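Local coordinates for protein N-terminus Plasma serine protease inhibitor (Homo sapiens, PDB 3DY0) that inhibits serine proteases in plasma and other body fluids in a heparin-dependent way, trapping them through a cleavable reactive centre loop, at residues M38-L43 with M53-G58. Sequence-based numbering, arbitrary orientation. Where two conformers were deposited one is given.
Sequences MSLAML and MQILEG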
loop_
_atom_site.group_PDB
_atom_site.type_symbol
_atom_site.label_atom_id
_atom_site.label_comp_id
_atom_site.label_asym_id
_atom_site.label_seq_id
_atom_site.Cartn_x
_atom_site.Cartn_y
_atom_site.Cartn_z
ATOM N N MET A 38 -7.222 0.341 -5.206
ATOM C CA MET A 38 -7.835 1.412 -5.987
ATOM C C MET A 38 -7.424 1.239 -7.448
ATOM O O MET A 38 -8.243 1.389 -8.351
ATOM C CB MET A 38 -7.414 2.792 -5.460
ATOM C CG MET A 38 -7.993 3.954 -6.264
ATOM S SD MET A 38 -7.938 5.540 -5.406
ATOM C CE MET A 38 -9.301 5.334 -4.252
ATOM N N SER A 39 -6.162 0.882 -7.681
ATOM C CA SER A 39 -5.686 0.679 -9.049
ATOM C C SER A 39 -6.422 -0.471 -9.725
ATOM O O SER A 39 -6.792 -0.378 -10.894
ATOM C CB SER A 39 -4.180 0.396 -9.057
ATOM O OG SER A 39 -3.448 1.526 -8.610
ATOM N N LEU A 40 -6.632 -1.557 -8.988
ATOM C CA LEU A 40 -7.337 -2.711 -9.531
ATOM C C LEU A 40 -8.808 -2.375 -9.783
ATOM O O LEU A 40 -9.401 -2.830 -10.765
ATOM C CB LEU A 40 -7.213 -3.899 -8.573
ATOM C CG LEU A 40 -5.862 -4.616 -8.622
ATOM C CD1 LEU A 40 -5.777 -5.627 -7.488
ATOM C CD2 LEU A 40 -5.700 -5.316 -9.971
ATOM N N ALA A 41 -9.402 -1.581 -8.893
ATOM C CA ALA A 41 -10.794 -1.181 -9.061
ATOM C C ALA A 41 -10.940 -0.338 -10.332
ATOM O O ALA A 41 -11.882 -0.517 -11.102
ATOM C CB ALA A 41 -11.259 -0.388 -7.847
ATOM N N MET A 42 -10.011 0.588 -10.553
ATOM C CA MET A 42 -10.061 1.416 -11.754
ATOM C C MET A 42 -9.867 0.540 -12.986
ATOM O O MET A 42 -10.537 0.718 -14.006
ATOM C CB MET A 42 -8.974 2.496 -11.705
ATOM C CG MET A 42 -9.235 3.559 -10.646
ATOM S SD MET A 42 -8.088 4.950 -10.725
ATOM C CE MET A 42 -6.516 4.108 -10.372
ATOM N N LEU A 43 -8.947 -0.411 -12.886
ATOM C CA LEU A 43 -8.674 -1.314 -13.996
ATOM C C LEU A 43 -9.934 -2.100 -14.364
ATOM O O LEU A 43 -10.202 -2.332 -15.544
ATOM C CB LEU A 43 -7.537 -2.273 -13.625
ATOM C CG LEU A 43 -7.092 -3.297 -14.673
ATOM C CD1 LEU A 43 -6.671 -2.585 -15.957
ATOM C CD2 LEU A 43 -5.935 -4.116 -14.117
ATOM N N MET A 53 -13.857 -10.553 -13.963
ATOM C CA MET A 53 -14.237 -11.468 -12.892
ATOM C C MET A 53 -13.076 -11.718 -11.936
ATOM O O MET A 53 -13.230 -11.621 -10.718
ATOM C CB MET A 53 -14.705 -12.805 -13.478
ATOM C CG MET A 53 -16.003 -12.735 -14.260
ATOM S SD MET A 53 -16.480 -14.353 -14.910
ATOM C CE MET A 53 -17.295 -15.063 -13.482
ATOM N N GLN A 54 -11.914 -12.043 -12.492
ATOM C CA GLN A 54 -10.739 -12.312 -11.673
ATOM C C GLN A 54 -10.365 -11.117 -10.817
ATOM O O GLN A 54 -9.994 -11.273 -9.656
ATOM C CB GLN A 54 -9.544 -12.692 -12.542
ATOM C CG GLN A 54 -9.750 -13.936 -13.381
ATOM C CD GLN A 54 -8.511 -14.292 -14.171
ATOM O OE1 GLN A 54 -7.686 -13.429 -14.460
ATOM N NE2 GLN A 54 -8.377 -15.565 -14.534
ATOM N N ILE A 55 -10.455 -9.920 -11.389
ATOM C CA ILE A 55 -10.103 -8.723 -10.631
ATOM C C ILE A 55 -11.055 -8.497 -9.459
ATOM O O ILE A 55 -10.613 -8.237 -8.340
ATOM C CB ILE A 55 -10.088 -7.470 -11.529
ATOM C CG1 ILE A 55 -8.987 -7.598 -12.583
ATOM C CG2 ILE A 55 -9.844 -6.222 -10.678
ATOM C CD1 ILE A 55 -9.024 -6.521 -13.647
ATOM N N LEU A 56 -12.357 -8.605 -9.703
ATOM C CA LEU A 56 -13.315 -8.396 -8.621
ATOM C C LEU A 56 -13.198 -9.473 -7.545
ATOM O O LEU A 56 -13.263 -9.176 -6.352
ATOM C CB LEU A 56 -14.744 -8.350 -9.173
ATOM C CG LEU A 56 -15.035 -7.222 -10.167
ATOM C CD1 LEU A 56 -16.511 -7.250 -10.541
ATOM C CD2 LEU A 56 -14.677 -5.878 -9.551
ATOM N N GLU A 57 -13.019 -10.725 -7.959
ATOM C CA GLU A 57 -12.886 -11.804 -6.991
ATOM C C GLU A 57 -11.584 -11.648 -6.213
ATOM O O GLU A 57 -11.531 -11.936 -5.018
ATOM C CB GLU A 57 -12.925 -13.166 -7.690
ATOM C CG GLU A 57 -14.267 -13.486 -8.330
ATOM C CD GLU A 57 -14.366 -14.925 -8.802
ATOM O OE1 GLU A 57 -15.385 -15.272 -9.435
ATOM O OE2 GLU A 57 -13.432 -15.712 -8.534
ATOM N N GLY A 58 -10.542 -11.176 -6.891
ATOM C CA GLY A 58 -9.259 -10.978 -6.238
ATOM C C GLY A 58 -9.324 -9.909 -5.163
ATOM O O GLY A 58 -8.591 -9.956 -4.171
#
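The peptide group after Leu40 is the flat group of this contact, and the CG2 methyl of Ile55 approaches its oxygen from one face, well out of the carbonyl plane and beyond the oxygen, with Leu40 O 3.4 Å from Ile55 CG2. The same methyl reaches the start of the Leu40 side chain, with CB 4.1 Å from Ile55 CG2. The other branch of Ile55 serves Leu43: with CG1 beside the backbone N (chi1 -64°) and the chain then extended, CD1 stands 3.9 Å from Leu43 CG and equally far from Leu43 CD2. Leu43, its CG anti to the backbone N (chi1 -179°), crosses the isoleucine at about a right angle. A beta-branched residue suits this place because it sends one methyl to the carbonyl oxygen of Leu40 and the other, on the longer branch, to Leu43. In the serpin fold these are helices B (33-45) and C (49-58), consecutive helices joined by a short turn, and their backbones come close, the CA atoms of Leu40 and Ile55 being 6.7 Å apart. Leu40 and Leu43, three residues apart, share one face of helix 33-45; Leu40 also packs on Leu59 and Ile287, and Leu43 on Val290 and Leu297. Met38 and Ala41 meet both helix 65-81 and helix 107-117, and Met42 meets helix 107-117; apolar residues therefore suit these positions of 38-43, while the one hydroxyl, Ser39 OG, is satisfied by Ser35 O of the preceding turn. Beside Ile55, Gln54 ties helix 49-58 to a loop, its OE1 accepting hydrogen bonds from the backbone N of Ser288 and of Asn289.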